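PDB 4TPS: sporulation inhibitor of replication protein SirA from Bacillus subtilis, which inhibits the initiation of DNA replication during sporulation, keeping the cell diploid by preventing the initiator DnaA from associating with the replication origin. Local coordinates for residues R9-A21 and C131-L145. Sequence-based numbering, arbitrary orientation.
Sequences RHYYTYLIKEEFA and CFLAMDFNSKRYGWL. With ACT (acetate ion), chain F.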
# COMPACT_ATOMS: atom_id res chain seq x y z
N ARG A 9 1.11 6.82 -21.97
CA ARG A 9 1.29 6.06 -20.76
C ARG A 9 0.87 6.88 -19.53
O ARG A 9 1.00 8.09 -19.52
CB ARG A 9 2.76 5.62 -20.63
CG ARG A 9 3.20 4.54 -21.60
CD ARG A 9 3.56 5.09 -22.97
NE ARG A 9 4.72 5.96 -22.89
CZ ARG A 9 5.22 6.62 -23.92
NH1 ARG A 9 6.32 7.36 -23.78
NH2 ARG A 9 4.60 6.58 -25.09
N HIS A 10 0.27 6.20 -18.54
CA HIS A 10 -0.18 6.89 -17.32
C HIS A 10 0.17 6.00 -16.16
O HIS A 10 -0.39 4.90 -16.00
CB HIS A 10 -1.69 7.10 -17.40
CG HIS A 10 -2.26 7.89 -16.25
ND1 HIS A 10 -3.61 8.16 -16.11
CD2 HIS A 10 -1.64 8.58 -15.27
CE1 HIS A 10 -3.78 8.94 -15.05
NE2 HIS A 10 -2.60 9.21 -14.54
N TYR A 11 1.17 6.42 -15.39
CA TYR A 11 1.65 5.61 -14.26
C TYR A 11 1.25 6.26 -12.94
O TYR A 11 1.35 7.51 -12.77
CB TYR A 11 3.17 5.57 -14.27
CG TYR A 11 3.79 5.07 -15.48
CD1 TYR A 11 3.97 3.72 -15.69
CD2 TYR A 11 4.20 5.98 -16.50
CE1 TYR A 11 4.58 3.27 -16.85
CE2 TYR A 11 4.82 5.54 -17.62
CZ TYR A 11 5.01 4.20 -17.81
OH TYR A 11 5.66 3.85 -18.99
N TYR A 12 0.83 5.41 -12.00
CA TYR A 12 0.71 5.78 -10.59
C TYR A 12 1.89 5.11 -9.89
O TYR A 12 2.09 3.89 -10.04
CB TYR A 12 -0.62 5.30 -10.06
CG TYR A 12 -1.79 6.02 -10.65
CD1 TYR A 12 -2.29 5.65 -11.85
CD2 TYR A 12 -2.39 7.06 -9.99
CE1 TYR A 12 -3.41 6.29 -12.40
CE2 TYR A 12 -3.47 7.69 -10.51
CZ TYR A 12 -4.00 7.30 -11.73
OH TYR A 12 -5.10 8.05 -12.22
N THR A 13 2.68 5.92 -9.19
CA THR A 13 3.94 5.46 -8.61
C THR A 13 3.92 5.75 -7.13
O THR A 13 3.60 6.86 -6.70
CB THR A 13 5.12 6.09 -9.30
OG1 THR A 13 5.07 5.85 -10.71
CG2 THR A 13 6.43 5.53 -8.81
N TYR A 14 4.11 4.67 -6.34
CA TYR A 14 4.16 4.79 -4.86
C TYR A 14 5.50 4.32 -4.32
O TYR A 14 6.17 3.49 -4.92
CB TYR A 14 3.04 3.94 -4.23
CG TYR A 14 1.65 4.48 -4.42
CD1 TYR A 14 0.92 4.23 -5.59
CD2 TYR A 14 1.02 5.16 -3.40
CE1 TYR A 14 -0.38 4.68 -5.72
CE2 TYR A 14 -0.29 5.62 -3.52
CZ TYR A 14 -0.98 5.40 -4.69
OH TYR A 14 -2.24 5.84 -4.83
N LEU A 15 5.88 4.91 -3.18
CA LEU A 15 7.08 4.56 -2.45
C LEU A 15 6.68 3.53 -1.39
O LEU A 15 5.99 3.87 -0.39
CB LEU A 15 7.67 5.81 -1.81
CG LEU A 15 9.02 5.63 -1.16
CD1 LEU A 15 10.01 4.95 -2.08
CD2 LEU A 15 9.56 6.95 -0.63
N ILE A 16 7.00 2.28 -1.65
CA ILE A 16 6.52 1.15 -0.81
C ILE A 16 7.47 0.98 0.39
O ILE A 16 8.69 1.08 0.28
CB ILE A 16 6.47 -0.18 -1.61
CG1 ILE A 16 5.69 -0.04 -2.92
CG2 ILE A 16 5.91 -1.33 -0.74
CD1 ILE A 16 4.29 0.46 -2.75
N LYS A 17 6.89 0.76 1.58
CA LYS A 17 7.71 0.45 2.72
C LYS A 17 8.42 -0.86 2.54
O LYS A 17 7.88 -1.87 2.01
CB LYS A 17 6.85 0.42 3.97
CG LYS A 17 6.34 1.77 4.45
CD LYS A 17 5.53 1.64 5.73
CE LYS A 17 5.10 2.97 6.34
NZ LYS A 17 4.26 2.66 7.53
N GLU A 18 9.67 -0.85 3.00
CA GLU A 18 10.54 -2.01 2.96
C GLU A 18 9.89 -3.32 3.45
O GLU A 18 10.01 -4.36 2.82
CB GLU A 18 11.76 -1.69 3.84
CG GLU A 18 12.77 -0.79 3.14
CD GLU A 18 12.55 0.72 3.17
OE1 GLU A 18 11.42 1.18 3.42
OE2 GLU A 18 13.55 1.47 2.90
N GLU A 19 9.13 -3.25 4.55
CA GLU A 19 8.57 -4.46 5.10
C GLU A 19 7.61 -5.12 4.11
O GLU A 19 7.54 -6.34 3.99
CB GLU A 19 7.88 -4.10 6.43
CG GLU A 19 7.10 -5.19 7.08
CD GLU A 19 6.53 -4.74 8.42
OE1 GLU A 19 6.09 -3.55 8.56
OE2 GLU A 19 6.50 -5.60 9.34
N PHE A 20 6.81 -4.29 3.45
CA PHE A 20 5.82 -4.81 2.49
C PHE A 20 6.41 -5.20 1.15
O PHE A 20 5.97 -6.18 0.54
CB PHE A 20 4.68 -3.78 2.39
CG PHE A 20 3.85 -3.78 3.65
CD1 PHE A 20 2.85 -4.72 3.80
CD2 PHE A 20 4.15 -2.92 4.69
CE1 PHE A 20 2.13 -4.79 5.01
CE2 PHE A 20 3.45 -3.02 5.88
CZ PHE A 20 2.43 -3.90 6.01
N ALA A 21 7.41 -4.46 0.73
CA ALA A 21 8.16 -4.83 -0.49
C ALA A 21 8.73 -6.24 -0.36
O ALA A 21 8.62 -7.09 -1.27
CB ALA A 21 9.24 -3.80 -0.80
N CYS A 131 12.64 1.56 -3.87
CA CYS A 131 11.32 1.12 -3.44
C CYS A 131 10.13 1.74 -4.17
O CYS A 131 8.97 1.62 -3.67
CB CYS A 131 11.15 1.44 -1.95
SG CYS A 131 12.33 0.47 -0.96
N PHE A 132 10.37 2.41 -5.31
CA PHE A 132 9.22 2.94 -6.07
C PHE A 132 8.64 1.82 -6.93
O PHE A 132 9.32 1.16 -7.69
CB PHE A 132 9.62 4.10 -6.95
CG PHE A 132 9.89 5.39 -6.20
CD1 PHE A 132 8.82 6.14 -5.69
CD2 PHE A 132 11.19 5.83 -5.99
CE1 PHE A 132 9.08 7.31 -5.02
CE2 PHE A 132 11.45 7.01 -5.27
CZ PHE A 132 10.40 7.75 -4.79
N LEU A 133 7.34 1.63 -6.78
CA LEU A 133 6.52 0.75 -7.61
C LEU A 133 5.64 1.56 -8.56
O LEU A 133 4.80 2.34 -8.12
CB LEU A 133 5.65 -0.08 -6.69
CG LEU A 133 4.82 -1.19 -7.34
CD1 LEU A 133 5.76 -2.33 -7.83
CD2 LEU A 133 3.82 -1.76 -6.32
N ALA A 134 5.87 1.41 -9.86
CA ALA A 134 5.17 2.21 -10.88
C ALA A 134 4.14 1.29 -11.55
O ALA A 134 4.46 0.15 -11.90
CB ALA A 134 6.18 2.68 -11.94
N MET A 135 2.93 1.79 -11.78
CA MET A 135 1.88 0.95 -12.27
C MET A 135 1.03 1.73 -13.26
O MET A 135 0.54 2.83 -12.93
CB MET A 135 0.96 0.61 -11.10
CG MET A 135 1.59 -0.27 -10.00
SD MET A 135 0.69 -0.25 -8.43
CE MET A 135 1.22 1.29 -7.73
N ASP A 136 0.83 1.13 -14.45
CA ASP A 136 -0.13 1.67 -15.46
C ASP A 136 -1.33 0.73 -15.49
O ASP A 136 -1.22 -0.41 -15.92
CB ASP A 136 0.57 1.80 -16.82
CG ASP A 136 -0.34 2.45 -17.87
OD1 ASP A 136 -1.55 2.29 -17.80
OD2 ASP A 136 0.18 3.13 -18.83
N PHE A 137 -2.47 1.21 -14.98
CA PHE A 137 -3.67 0.42 -14.85
C PHE A 137 -4.42 0.30 -16.19
O PHE A 137 -5.35 -0.47 -16.30
CB PHE A 137 -4.64 1.10 -13.86
CG PHE A 137 -4.06 1.26 -12.47
CD1 PHE A 137 -3.62 0.14 -11.75
CD2 PHE A 137 -3.95 2.47 -11.92
CE1 PHE A 137 -3.05 0.28 -10.51
CE2 PHE A 137 -3.37 2.61 -10.67
CZ PHE A 137 -2.92 1.52 -9.98
N ASN A 138 -3.98 1.07 -17.19
CA ASN A 138 -4.58 0.99 -18.52
C ASN A 138 -3.99 -0.17 -19.31
O ASN A 138 -4.69 -0.90 -19.99
CB ASN A 138 -4.37 2.29 -19.33
CG ASN A 138 -4.90 3.55 -18.63
OD1 ASN A 138 -4.44 4.70 -18.91
ND2 ASN A 138 -5.92 3.40 -17.82
N SER A 139 -2.68 -0.33 -19.26
CA SER A 139 -1.96 -1.33 -20.06
C SER A 139 -1.56 -2.59 -19.24
O SER A 139 -1.04 -3.56 -19.80
CB SER A 139 -0.71 -0.64 -20.55
OG SER A 139 0.11 -0.34 -19.38
N LYS A 140 -1.73 -2.52 -17.92
CA LYS A 140 -1.36 -3.64 -16.99
C LYS A 140 0.19 -3.85 -16.93
O LYS A 140 0.67 -4.91 -16.72
CB LYS A 140 -2.10 -4.96 -17.34
CG LYS A 140 -2.38 -5.84 -16.12
CD LYS A 140 -3.33 -7.04 -16.43
CE LYS A 140 -4.29 -7.34 -15.31
NZ LYS A 140 -3.63 -8.36 -14.46
N ARG A 141 0.94 -2.77 -17.13
CA ARG A 141 2.39 -2.74 -17.02
C ARG A 141 2.73 -2.22 -15.64
O ARG A 141 2.26 -1.18 -15.24
CB ARG A 141 3.03 -1.81 -18.06
CG ARG A 141 2.81 -2.26 -19.47
CD ARG A 141 3.49 -1.41 -20.51
NE ARG A 141 4.90 -1.09 -20.24
CZ ARG A 141 5.37 0.14 -19.94
NH1 ARG A 141 4.55 1.24 -19.88
NH2 ARG A 141 6.69 0.28 -19.71
N TYR A 142 3.53 -2.97 -14.89
CA TYR A 142 3.90 -2.53 -13.55
C TYR A 142 5.20 -3.16 -13.13
O TYR A 142 5.58 -4.22 -13.62
CB TYR A 142 2.80 -2.82 -12.52
CG TYR A 142 2.48 -4.28 -12.30
CD1 TYR A 142 3.18 -5.04 -11.36
CD2 TYR A 142 1.58 -4.93 -13.12
CE1 TYR A 142 2.90 -6.40 -11.22
CE2 TYR A 142 1.33 -6.26 -12.99
CZ TYR A 142 1.97 -6.99 -12.02
OH TYR A 142 1.71 -8.35 -11.88
N GLY A 143 5.88 -2.50 -12.21
CA GLY A 143 7.13 -3.02 -11.69
C GLY A 143 7.89 -2.04 -10.85
O GLY A 143 7.58 -0.86 -10.80
N TRP A 144 8.97 -2.53 -10.23
CA TRP A 144 9.85 -1.69 -9.45
C TRP A 144 10.68 -0.87 -10.43
O TRP A 144 11.04 -1.35 -11.52
CB TRP A 144 10.81 -2.54 -8.59
CG TRP A 144 10.09 -3.40 -7.61
CD1 TRP A 144 9.92 -4.75 -7.70
CD2 TRP A 144 9.43 -2.98 -6.40
NE1 TRP A 144 9.22 -5.19 -6.61
CE2 TRP A 144 8.88 -4.13 -5.82
CE3 TRP A 144 9.27 -1.74 -5.76
CZ2 TRP A 144 8.16 -4.10 -4.62
CZ3 TRP A 144 8.54 -1.67 -4.58
CH2 TRP A 144 8.00 -2.85 -4.01
N LEU A 145 11.04 0.32 -9.99
CA LEU A 145 12.04 1.10 -10.63
C LEU A 145 13.40 0.65 -10.09
O LEU A 145 13.83 1.06 -9.02
CB LEU A 145 11.80 2.60 -10.51
CG LEU A 145 10.42 3.06 -10.97
CD1 LEU A 145 10.21 4.57 -10.76
CD2 LEU A 145 10.18 2.62 -12.42
C ACT F . -6.74 7.33 -17.61
O ACT F . -5.52 7.06 -17.73
OXT ACT F . -7.17 7.98 -16.60
CH3 ACT F . -7.73 6.87 -18.66
O HOH W 1 -2.80 4.03 -14.95
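The carboxylate of Asp136 reaches across to the neighbouring strand with OD2, which accepts from the backbone N of His10 at 3.1 Å from above the carboxylate plane, while OD1 accepts from the backbone N of Asn138, making an Asx turn, and from that of Ser139, extending it to an Asx motif. Asp136 thus ties strand 9-16 to the turn of the β-hairpin formed by strands 132-136 and 141-144, whose first strand runs antiparallel to 9-16 in the antiparallel sheet of this α+β protein. A chi1 of -176° sets CG against the His10 backbone, and the short side chain keeps OD1 close enough to its own backbone to hold the turn. Replacing the acid by an alanine is likely to leave His10 N without its acceptor and the turn at Asn138 and Ser139 less firmly held.

Alongside, a regular ladder includes Tyr12 N to Met135 O at 2.8 Å, and at its far end Ile16 N meets Cys131 O. Where the strand leads into the turn, a water bridges His10 O and Phe137 N.

On the face with Thr13 and Ala134, branched Leu15 offers its methyl CD1 to the centre of the Phe132 ring, 3.8 Å from its centroid, and Leu125 of helix 116-128 packs on the same phenylalanine. On the other, Met135's flexible chain, bent at chi3, brings CE within 3.6 Å of Tyr14 CD1. Near the start of helix 18-23, the six-membered ring of the Trp144 indole meets Ile16 CG1 and Ala21 CB. Arg141, just after the hairpin turn, has a chain long enough to donate NH1 in its guanidinium plane to Tyr11 OH, 3.0 Å away and nearly straight at 174°; that hydroxyl also bonds Glu118 OE2.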